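Local coordinates for protein glutathione s-transferase III (Zea mays, PDB 1AW9) that probably conjugates glutathione to electrophilic compounds, releasing a halide from halogenated substrates, and so takes part in herbicide detoxification in maize, at residues Ala148-Asn153 with Pro188-Trp193; Thr83-Ala88 with Asp159-Ala164; Pro2-Gly7 with Asp27-Pro32. One frame throughout, in Å; residues are numbered along the deposited sequence.

Contact 1. Residues Ala148-Asn153 with Pro188-Trp193; sequences AHLARN and PHVKAW. With CD (cadmium ion), chain B.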
loop_
_atom_site.group_PDB
_atom_site.type_symbol
_atom_site.label_atom_id
_atom_site.label_comp_id
_atom_site.label_asym_id
_atom_site.label_seq_id
_atom_site.Cartn_x
_atom_site.Cartn_y
_atom_site.Cartn_z
ATOM N N ALA A 148 20.280 -24.199 5.247
ATOM C CA ALA A 148 21.134 -24.576 6.351
ATOM C C ALA A 148 20.532 -25.774 7.101
ATOM O O ALA A 148 21.244 -26.684 7.522
ATOM C CB ALA A 148 21.300 -23.423 7.264
ATOM N N HIS A 149 19.214 -25.799 7.232
ATOM C CA HIS A 149 18.554 -26.900 7.916
ATOM C C HIS A 149 18.653 -28.203 7.135
ATOM O O HIS A 149 18.832 -29.272 7.706
ATOM C CB HIS A 149 17.081 -26.559 8.121
ATOM C CG HIS A 149 16.264 -27.669 8.718
ATOM N ND1 HIS A 149 16.328 -28.017 10.052
ATOM C CD2 HIS A 149 15.327 -28.477 8.166
ATOM C CE1 HIS A 149 15.464 -28.989 10.296
ATOM N NE2 HIS A 149 14.847 -29.282 9.167
ATOM N N LEU A 150 18.401 -28.119 5.841
ATOM C CA LEU A 150 18.423 -29.274 4.970
ATOM C C LEU A 150 19.837 -29.797 4.703
ATOM O O LEU A 150 20.014 -30.908 4.185
ATOM C CB LEU A 150 17.635 -28.993 3.672
ATOM C CG LEU A 150 16.105 -28.917 3.864
ATOM C CD1 LEU A 150 15.445 -28.298 2.670
ATOM C CD2 LEU A 150 15.493 -30.320 4.145
ATOM N N ALA A 151 20.845 -28.998 5.024
ATOM C CA ALA A 151 22.218 -29.448 4.871
ATOM C C ALA A 151 22.437 -30.416 6.043
ATOM O O ALA A 151 23.238 -31.319 5.958
ATOM C CB ALA A 151 23.183 -28.271 4.953
ATOM N N ARG A 152 21.677 -30.244 7.116
ATOM C CA ARG A 152 21.776 -31.108 8.276
ATOM C C ARG A 152 20.671 -32.157 8.449
ATOM O O ARG A 152 20.770 -32.969 9.361
ATOM C CB ARG A 152 21.843 -30.285 9.543
ATOM C CG ARG A 152 23.210 -29.765 9.821
ATOM C CD ARG A 152 23.303 -29.250 11.251
ATOM N NE ARG A 152 22.386 -28.134 11.453
ATOM C CZ ARG A 152 22.557 -26.922 10.921
ATOM N NH1 ARG A 152 23.630 -26.673 10.156
ATOM N NH2 ARG A 152 21.631 -25.972 11.112
ATOM N N ASN A 153 19.650 -32.189 7.589
ATOM C CA ASN A 153 18.548 -33.146 7.730
ATOM C C ASN A 153 18.134 -33.574 6.361
ATOM O O ASN A 153 18.065 -32.756 5.464
ATOM C CB ASN A 153 17.339 -32.483 8.365
ATOM C CG ASN A 153 17.549 -32.146 9.805
ATOM O OD1 ASN A 153 17.217 -32.945 10.680
ATOM N ND2 ASN A 153 18.052 -30.938 10.079
ATOM N N PRO A 188 21.514 -25.511 -3.130
ATOM C CA PRO A 188 21.859 -26.931 -3.239
ATOM C C PRO A 188 20.986 -27.920 -2.523
ATOM O O PRO A 188 20.499 -28.850 -3.133
ATOM C CB PRO A 188 23.304 -26.977 -2.728
ATOM C CG PRO A 188 23.836 -25.673 -3.188
ATOM C CD PRO A 188 22.715 -24.716 -2.808
ATOM N N HIS A 189 20.824 -27.773 -1.230
ATOM C CA HIS A 189 19.998 -28.736 -0.510
ATOM C C HIS A 189 18.532 -28.550 -0.700
ATOM O O HIS A 189 17.771 -29.526 -0.640
ATOM C CB HIS A 189 20.278 -28.688 0.951
ATOM C CG HIS A 189 21.717 -28.726 1.229
ATOM N ND1 HIS A 189 22.394 -29.912 1.378
ATOM C CD2 HIS A 189 22.636 -27.746 1.260
ATOM C CE1 HIS A 189 23.683 -29.648 1.487
ATOM N NE2 HIS A 189 23.858 -28.343 1.418
ATOM N N VAL A 190 18.105 -27.298 -0.875
ATOM C CA VAL A 190 16.696 -27.053 -1.110
ATOM C C VAL A 190 16.384 -27.762 -2.417
ATOM O O VAL A 190 15.469 -28.582 -2.459
ATOM C CB VAL A 190 16.368 -25.557 -1.180
ATOM C CG1 VAL A 190 14.861 -25.351 -1.435
ATOM C CG2 VAL A 190 16.757 -24.908 0.145
ATOM N N LYS A 191 17.226 -27.546 -3.432
ATOM C CA LYS A 191 17.076 -28.166 -4.752
ATOM C C LYS A 191 17.035 -29.711 -4.703
ATOM O O LYS A 191 16.127 -30.337 -5.268
ATOM C CB LYS A 191 18.201 -27.687 -5.662
ATOM C CG LYS A 191 18.070 -28.129 -7.082
ATOM C CD LYS A 191 19.192 -27.509 -7.857
ATOM C CE LYS A 191 19.379 -28.157 -9.209
ATOM N NZ LYS A 191 19.986 -29.523 -9.064
ATOM N N ALA A 192 18.004 -30.325 -4.024
ATOM C CA ALA A 192 18.034 -31.784 -3.876
ATOM C C ALA A 192 16.734 -32.249 -3.197
ATOM O O ALA A 192 16.040 -33.146 -3.680
ATOM C CB ALA A 192 19.216 -32.166 -3.030
ATOM N N TRP A 193 16.404 -31.603 -2.082
ATOM C CA TRP A 193 15.201 -31.905 -1.313
ATOM C C TRP A 193 13.962 -31.847 -2.184
ATOM O O TRP A 193 13.112 -32.724 -2.118
ATOM C CB TRP A 193 15.092 -30.929 -0.152
ATOM C CG TRP A 193 13.774 -30.913 0.561
ATOM C CD1 TRP A 193 13.272 -31.880 1.378
ATOM C CD2 TRP A 193 12.853 -29.810 0.633
ATOM N NE1 TRP A 193 12.110 -31.446 1.976
ATOM C CE2 TRP A 193 11.832 -30.172 1.541
ATOM C CE3 TRP A 193 12.801 -28.539 0.032
ATOM C CZ2 TRP A 193 10.768 -29.306 1.868
ATOM C CZ3 TRP A 193 11.733 -27.673 0.360
ATOM C CH2 TRP A 193 10.737 -28.068 1.268
HETATM CD CD CD B . 17.158 -27.055 12.041
HETATM O O HOH W 1 18.692 -26.143 11.702
#
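Leu150 meets Trp193 because each first torsion aims its side chain across the gap: the leucine CG stands beside its own backbone N (chi1 -71°), while the tryptophan CG is swung beside the carbonyl carbon, opposite the amide (chi1 168°). The two residues lie on helices 129-152 and 188-199 of the all-helical C-terminal domain of this phi-class glutathione transferase, where the local axes approach to 8.3 Å and cross at 62°. At the crossing the backbones come nearest at Leu150 and His189, whose CB atoms touch at 3.8 Å. The leucine fork then lies obliquely over the five-membered ring of the indole. Its CD1 sits over one face, 4.0 Å from the centroid of the five-membered ring and displaced toward the rim, where it forms a CH-pi contact and packs on CD2 of Trp193. The other branch, Leu150 CD2, reaches the same ring nearer Trp193 CD1. Leu150 CD1 also has a loose apolar contact with CG2 of Val190. The indole is held in place by Asp165, which is hydrogen-bonded to Trp193 NE1, and by an edge-to-face contact with His168.

A second CH-pi contact lies one residue further along: Ala151 CA stands almost squarely over the centre of the His189 ring, 3.6 Å from its centroid, and its methyl group rests against the same imidazole. Glu147, one turn earlier on the first helix, accepts hydrogen bonds from the backbone N atoms of His189 and Val190 through OE1, fixing the start of the second helix.

On the remote side of helix 129-152, His149 stacks on Trp98, its NE2 is hydrogen-bonded to Leu156 O, and its ND1 binds a cadmium ion at 2.4 Å.

Contact 2. Residues Thr83-Ala88 with Asp159-Ala164; sequences TDLLPA and DEFTLA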
loop_
_atom_site.group_PDB
_atom_site.type_symbol
_atom_site.label_atom_id
_atom_site.label_comp_id
_atom_site.label_asym_id
_atom_site.label_seq_id
_atom_site.Cartn_x
_atom_site.Cartn_y
_atom_site.Cartn_z
ATOM N N THR A 83 1.658 -44.039 2.896
ATOM C CA THR A 83 2.769 -43.486 3.647
ATOM C C THR A 83 2.393 -42.988 5.012
ATOM O O THR A 83 1.341 -42.390 5.214
ATOM C CB THR A 83 3.375 -42.287 2.899
ATOM O OG1 THR A 83 3.687 -42.672 1.552
ATOM C CG2 THR A 83 4.621 -41.758 3.607
ATOM N N ASP A 84 3.305 -43.157 5.941
ATOM C CA ASP A 84 3.048 -42.683 7.263
ATOM C C ASP A 84 3.540 -41.237 7.219
ATOM O O ASP A 84 4.749 -40.991 7.290
ATOM C CB ASP A 84 3.846 -43.496 8.281
ATOM C CG ASP A 84 3.447 -43.191 9.715
ATOM O OD1 ASP A 84 2.506 -42.373 9.925
ATOM O OD2 ASP A 84 4.073 -43.787 10.632
ATOM N N LEU A 85 2.623 -40.288 7.015
ATOM C CA LEU A 85 3.025 -38.874 6.959
ATOM C C LEU A 85 3.333 -38.343 8.355
ATOM O O LEU A 85 3.906 -37.262 8.519
ATOM C CB LEU A 85 1.984 -38.019 6.224
ATOM C CG LEU A 85 1.771 -38.348 4.750
ATOM C CD1 LEU A 85 0.546 -37.662 4.261
ATOM C CD2 LEU A 85 2.951 -37.990 3.907
ATOM N N LEU A 86 3.000 -39.127 9.366
ATOM C CA LEU A 86 3.294 -38.737 10.732
ATOM C C LEU A 86 4.060 -39.869 11.448
ATOM O O LEU A 86 3.542 -40.469 12.395
ATOM C CB LEU A 86 1.995 -38.376 11.471
ATOM C CG LEU A 86 1.211 -37.123 11.020
ATOM C CD1 LEU A 86 -0.216 -37.186 11.535
ATOM C CD2 LEU A 86 1.884 -35.853 11.481
ATOM N N PRO A 87 5.301 -40.188 10.984
ATOM C CA PRO A 87 6.136 -41.243 11.568
ATOM C C PRO A 87 6.477 -40.931 13.002
ATOM O O PRO A 87 6.792 -39.794 13.320
ATOM C CB PRO A 87 7.407 -41.179 10.723
ATOM C CG PRO A 87 6.936 -40.667 9.418
ATOM C CD PRO A 87 6.024 -39.562 9.860
ATOM N N ALA A 88 6.423 -41.938 13.865
ATOM C CA ALA A 88 6.780 -41.743 15.266
ATOM C C ALA A 88 8.318 -41.741 15.371
ATOM O O ALA A 88 8.899 -41.462 16.432
ATOM C CB ALA A 88 6.169 -42.836 16.133
ATOM N N ASP A 159 15.056 -37.885 8.997
ATOM C CA ASP A 159 15.420 -38.848 7.980
ATOM C C ASP A 159 14.323 -39.205 7.017
ATOM O O ASP A 159 14.586 -39.634 5.890
ATOM C CB ASP A 159 15.884 -40.148 8.642
ATOM C CG ASP A 159 17.168 -39.987 9.436
ATOM O OD1 ASP A 159 18.192 -39.614 8.828
ATOM O OD2 ASP A 159 17.161 -40.251 10.663
ATOM N N GLU A 160 13.087 -39.080 7.465
ATOM C CA GLU A 160 11.962 -39.463 6.626
ATOM C C GLU A 160 11.067 -38.344 6.175
ATOM O O GLU A 160 10.995 -37.295 6.810
ATOM C CB GLU A 160 11.117 -40.519 7.335
ATOM C CG GLU A 160 10.921 -40.264 8.826
ATOM C CD GLU A 160 11.733 -41.216 9.692
ATOM O OE1 GLU A 160 12.025 -42.349 9.218
ATOM O OE2 GLU A 160 12.080 -40.830 10.839
ATOM N N PHE A 161 10.392 -38.603 5.064
ATOM C CA PHE A 161 9.458 -37.692 4.446
ATOM C C PHE A 161 8.192 -37.704 5.319
ATOM O O PHE A 161 7.670 -38.771 5.665
ATOM C CB PHE A 161 9.186 -38.178 3.023
ATOM C CG PHE A 161 8.095 -37.445 2.319
ATOM C CD1 PHE A 161 6.769 -37.866 2.435
ATOM C CD2 PHE A 161 8.397 -36.397 1.458
ATOM C CE1 PHE A 161 5.770 -37.269 1.701
ATOM C CE2 PHE A 161 7.386 -35.777 0.701
ATOM C CZ PHE A 161 6.080 -36.212 0.820
ATOM N N THR A 162 7.775 -36.519 5.759
ATOM C CA THR A 162 6.605 -36.413 6.598
ATOM C C THR A 162 5.635 -35.406 6.000
ATOM O O THR A 162 5.826 -34.926 4.875
ATOM C CB THR A 162 6.962 -35.983 8.060
ATOM O OG1 THR A 162 7.563 -34.682 8.051
ATOM C CG2 THR A 162 7.926 -36.980 8.711
ATOM N N LEU A 163 4.570 -35.124 6.757
ATOM C CA LEU A 163 3.539 -34.176 6.376
ATOM C C LEU A 163 4.188 -32.802 6.127
ATOM O O LEU A 163 3.819 -32.089 5.186
ATOM C CB LEU A 163 2.507 -34.091 7.497
ATOM C CG LEU A 163 1.254 -33.236 7.261
ATOM C CD1 LEU A 163 0.429 -33.801 6.093
ATOM C CD2 LEU A 163 0.437 -33.181 8.543
ATOM N N ALA A 164 5.160 -32.450 6.958
ATOM C CA ALA A 164 5.862 -31.179 6.821
ATOM C C ALA A 164 6.372 -30.965 5.395
ATOM O O ALA A 164 6.177 -29.880 4.838
ATOM C CB ALA A 164 7.012 -31.076 7.832
HETATM O O HOH W 2 7.245 -41.328 6.164
#
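Pro87 and Thr162 make a close carbon-to-carbon fit between the loop 83-88 and the turn leading into helix 163-166: the ring edge of the proline presses on the threonine methyl, with Pro87 CD 3.4 Å from Thr162 CG2, closer than usual for two carbons. The methyl fits there because CG2 is turned beside the backbone N and opposite the carbonyl carbon, while OG1 takes the position between them (chi1 62°). Next to it, Pro87 CG slides past the aliphatic part of Glu160, whose CG lies 4.0 Å away, so that the ring is a bump lodged between two neighbouring side chains of the turn.

A second bump, Leu85, enters the groove between the Phe161 ring and CB of Leu163. Its CD2 branch lies alongside Phe161, 3.7 Å from CE1 and pointing the same way. Leu86 starts off away from the turn, but its CD2 curls back to Leu163 CD2 at 4.2 Å. Leu163 thus meets both leucines of the loop, Leu85 at its CB and Leu86 at its CD2, with Val20 of helix 12-23 and Leu99 of helix 92-122 packed around it.

Polar groups stitch the shapes together. Leu85 O accepts from Leu163 N at 2.8 Å on an in-plane lone pair, and one water donates to both Asp84 O and Phe161 O, two acceptors that could not bond each other directly. Thr162 is the N-cap: its OG1 accepts weakly from Ala164 N, and its own N is hydrogen-bonded to Asp165 OD1, which is the aspartate half of the capping box familiar in the glutathione transferase family. The loop carbonyl therefore uses an amide in the helix's first turn that no intrahelical acceptor can reach, and its negative end would probably be favoured by the dipole there.

Contact 3. Residues Pro2-Gly7 with Asp27-Pro32; sequences PLKLYG and DFEIVP. With CD (cadmium ion), chain F.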
loop_
_atom_site.group_PDB
_atom_site.type_symbol
_atom_site.label_atom_id
_atom_site.label_comp_id
_atom_site.label_asym_id
_atom_site.label_seq_id
_atom_site.Cartn_x
_atom_site.Cartn_y
_atom_site.Cartn_z
ATOM N N PRO A 2 -15.074 -42.928 -1.296
ATOM C CA PRO A 2 -14.450 -41.862 -2.097
ATOM C C PRO A 2 -14.705 -40.484 -1.497
ATOM O O PRO A 2 -15.856 -40.026 -1.402
ATOM C CB PRO A 2 -15.144 -41.975 -3.464
ATOM C CG PRO A 2 -15.470 -43.378 -3.552
ATOM C CD PRO A 2 -15.966 -43.728 -2.138
ATOM N N LEU A 3 -13.617 -39.866 -1.052
ATOM C CA LEU A 3 -13.625 -38.534 -0.474
ATOM C C LEU A 3 -13.964 -37.525 -1.582
ATOM O O LEU A 3 -13.641 -37.760 -2.760
ATOM C CB LEU A 3 -12.229 -38.259 0.092
ATOM C CG LEU A 3 -11.971 -38.755 1.517
ATOM C CD1 LEU A 3 -12.562 -40.092 1.729
ATOM C CD2 LEU A 3 -10.499 -38.775 1.843
ATOM N N LYS A 4 -14.702 -36.467 -1.240
ATOM C CA LYS A 4 -15.026 -35.415 -2.218
ATOM C C LYS A 4 -14.213 -34.156 -1.885
ATOM O O LYS A 4 -14.289 -33.628 -0.773
ATOM C CB LYS A 4 -16.519 -35.092 -2.250
ATOM C CG LYS A 4 -17.388 -36.200 -2.819
ATOM C CD LYS A 4 -18.815 -35.710 -3.144
ATOM C CE LYS A 4 -18.839 -34.879 -4.445
ATOM N NZ LYS A 4 -20.179 -34.299 -4.836
ATOM N N LEU A 5 -13.374 -33.743 -2.831
ATOM C CA LEU A 5 -12.515 -32.571 -2.682
ATOM C C LEU A 5 -13.105 -31.499 -3.552
ATOM O O LEU A 5 -13.076 -31.613 -4.771
ATOM C CB LEU A 5 -11.073 -32.869 -3.140
ATOM C CG LEU A 5 -10.028 -31.741 -3.043
ATOM C CD1 LEU A 5 -10.006 -31.166 -1.636
ATOM C CD2 LEU A 5 -8.652 -32.274 -3.393
ATOM N N TYR A 6 -13.676 -30.485 -2.913
ATOM C CA TYR A 6 -14.291 -29.367 -3.610
ATOM C C TYR A 6 -13.286 -28.285 -4.004
ATOM O O TYR A 6 -12.596 -27.730 -3.159
ATOM C CB TYR A 6 -15.383 -28.773 -2.730
ATOM C CG TYR A 6 -16.625 -29.632 -2.667
ATOM C CD1 TYR A 6 -17.569 -29.597 -3.706
ATOM C CD2 TYR A 6 -16.841 -30.520 -1.600
ATOM C CE1 TYR A 6 -18.687 -30.415 -3.696
ATOM C CE2 TYR A 6 -17.968 -31.358 -1.576
ATOM C CZ TYR A 6 -18.881 -31.300 -2.632
ATOM O OH TYR A 6 -19.985 -32.135 -2.647
ATOM N N GLY A 7 -13.194 -27.993 -5.291
ATOM C CA GLY A 7 -12.295 -26.954 -5.730
ATOM C C GLY A 7 -11.846 -27.135 -7.147
ATOM O O GLY A 7 -12.136 -28.129 -7.793
ATOM N N ASP A 27 -9.076 -42.874 -1.960
ATOM C CA ASP A 27 -9.886 -42.602 -3.148
ATOM C C ASP A 27 -10.631 -41.305 -2.968
ATOM O O ASP A 27 -11.222 -41.079 -1.908
ATOM C CB ASP A 27 -10.938 -43.676 -3.354
ATOM C CG ASP A 27 -10.411 -44.854 -4.096
ATOM O OD1 ASP A 27 -10.103 -44.694 -5.313
ATOM O OD2 ASP A 27 -10.317 -45.936 -3.458
ATOM N N PHE A 28 -10.724 -40.522 -4.032
ATOM C CA PHE A 28 -11.400 -39.238 -3.947
ATOM C C PHE A 28 -11.656 -38.664 -5.309
ATOM O O PHE A 28 -11.065 -39.104 -6.281
ATOM C CB PHE A 28 -10.531 -38.237 -3.155
ATOM C CG PHE A 28 -9.250 -37.848 -3.861
ATOM C CD1 PHE A 28 -8.074 -38.590 -3.670
ATOM C CD2 PHE A 28 -9.216 -36.744 -4.709
ATOM C CE1 PHE A 28 -6.899 -38.233 -4.311
ATOM C CE2 PHE A 28 -8.046 -36.381 -5.351
ATOM C CZ PHE A 28 -6.884 -37.124 -5.153
ATOM N N GLU A 29 -12.580 -37.715 -5.392
ATOM C CA GLU A 29 -12.833 -37.040 -6.659
ATOM C C GLU A 29 -12.772 -35.532 -6.403
ATOM O O GLU A 29 -13.099 -35.068 -5.327
ATOM C CB GLU A 29 -14.140 -37.491 -7.324
ATOM C CG GLU A 29 -15.427 -37.307 -6.512
ATOM C CD GLU A 29 -16.687 -37.180 -7.420
ATOM O OE1 GLU A 29 -16.550 -37.188 -8.683
ATOM O OE2 GLU A 29 -17.813 -37.047 -6.867
ATOM N N ILE A 30 -12.222 -34.788 -7.345
ATOM C CA ILE A 30 -12.111 -33.366 -7.159
ATOM C C ILE A 30 -13.301 -32.753 -7.816
ATOM O O ILE A 30 -13.406 -32.786 -9.038
ATOM C CB ILE A 30 -10.856 -32.804 -7.823
ATOM C CG1 ILE A 30 -9.599 -33.348 -7.135
ATOM C CG2 ILE A 30 -10.892 -31.298 -7.771
ATOM C CD1 ILE A 30 -8.308 -32.891 -7.758
ATOM N N VAL A 31 -14.198 -32.194 -7.011
ATOM C CA VAL A 31 -15.414 -31.555 -7.514
ATOM C C VAL A 31 -15.303 -30.036 -7.634
ATOM O O VAL A 31 -15.164 -29.359 -6.621
ATOM C CB VAL A 31 -16.596 -31.769 -6.561
ATOM C CG1 VAL A 31 -17.899 -31.381 -7.260
ATOM C CG2 VAL A 31 -16.598 -33.168 -6.008
ATOM N N PRO A 32 -15.340 -29.491 -8.861
ATOM C CA PRO A 32 -15.261 -28.032 -9.049
ATOM C C PRO A 32 -16.614 -27.437 -8.648
ATOM O O PRO A 32 -17.647 -28.055 -8.894
ATOM C CB PRO A 32 -15.003 -27.883 -10.551
ATOM C CG PRO A 32 -14.238 -29.130 -10.873
ATOM C CD PRO A 32 -15.031 -30.187 -10.118
HETATM CD CD CD F . -8.869 -47.701 -4.393
#
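Lys4 and Glu29 are opposite charges paired across neighbouring strands, yet they make no salt bridge: Lys4 NZ stays 4.2 Å from Glu29 OE2 and instead hydrogen-bonds Tyr6 OH on its own strand. A bend at chi3 (76°) turns the lysine tip toward the phenol. Lys4 CE is modelled 3.2 Å from Val31 CG2, closer than carbons usually pack, so the exact fit there is doubtful. The same methyl stands over one face of the Tyr6 ring, whose CD1 lies 3.7 Å from Val31 CB; Pro216 of the second subunit also packs on this tyrosine.

Strands 3-6 and 28-31 are the two parallel strands of the beta-alpha-beta unit that opens the thioredoxin-like N-terminal domain, with helix 12-23 as the crossover. Five backbone bonds join them: Leu3, Leu5 and Gly7 donate to Asp27, Glu29 and Val31, and Glu29 and Val31 donate back to Leu3 and Leu5; Leu5 N to Glu29 O is the straightest (173°). On the face bearing Leu3, Leu5, Phe28 and Ile30, CB of Leu3 touches CB of Phe28, Leu5 CD2 meets Ile30 CG1 at 4.0 Å, and Leu21 and Val14 of the crossover helix cover the apolar surface.

The last bond, Gly7 N to Val31 O, arrives from above the carbonyl plane. Gly7 lies beside Ile54 and near Ser11, which probably bind glutathione. Beyond the opposite end, Asp27 OD2 binds a cadmium ion.

From the N terminus, contact 3 closes first: after helix 12-23 the chain returns to lay strand 28-31 beside strand 3-6, a short local closure within the N-terminal domain. Contact 2 opens at 83-88, in the loop between the domains, and contact 1 opens at 148-153, near the end of helix 129-152. Contact 2 then closes at 159-164 before contact 1 closes at 188-193, so the two cross. Their centres are about 17 Å apart, and Asp165 links them by bonding both Thr162 and Trp193. Contact 2 ties the interdomain loop to the helical domain; contact 1 joins helices within it, about 34 Å from contact 3, centre to centre.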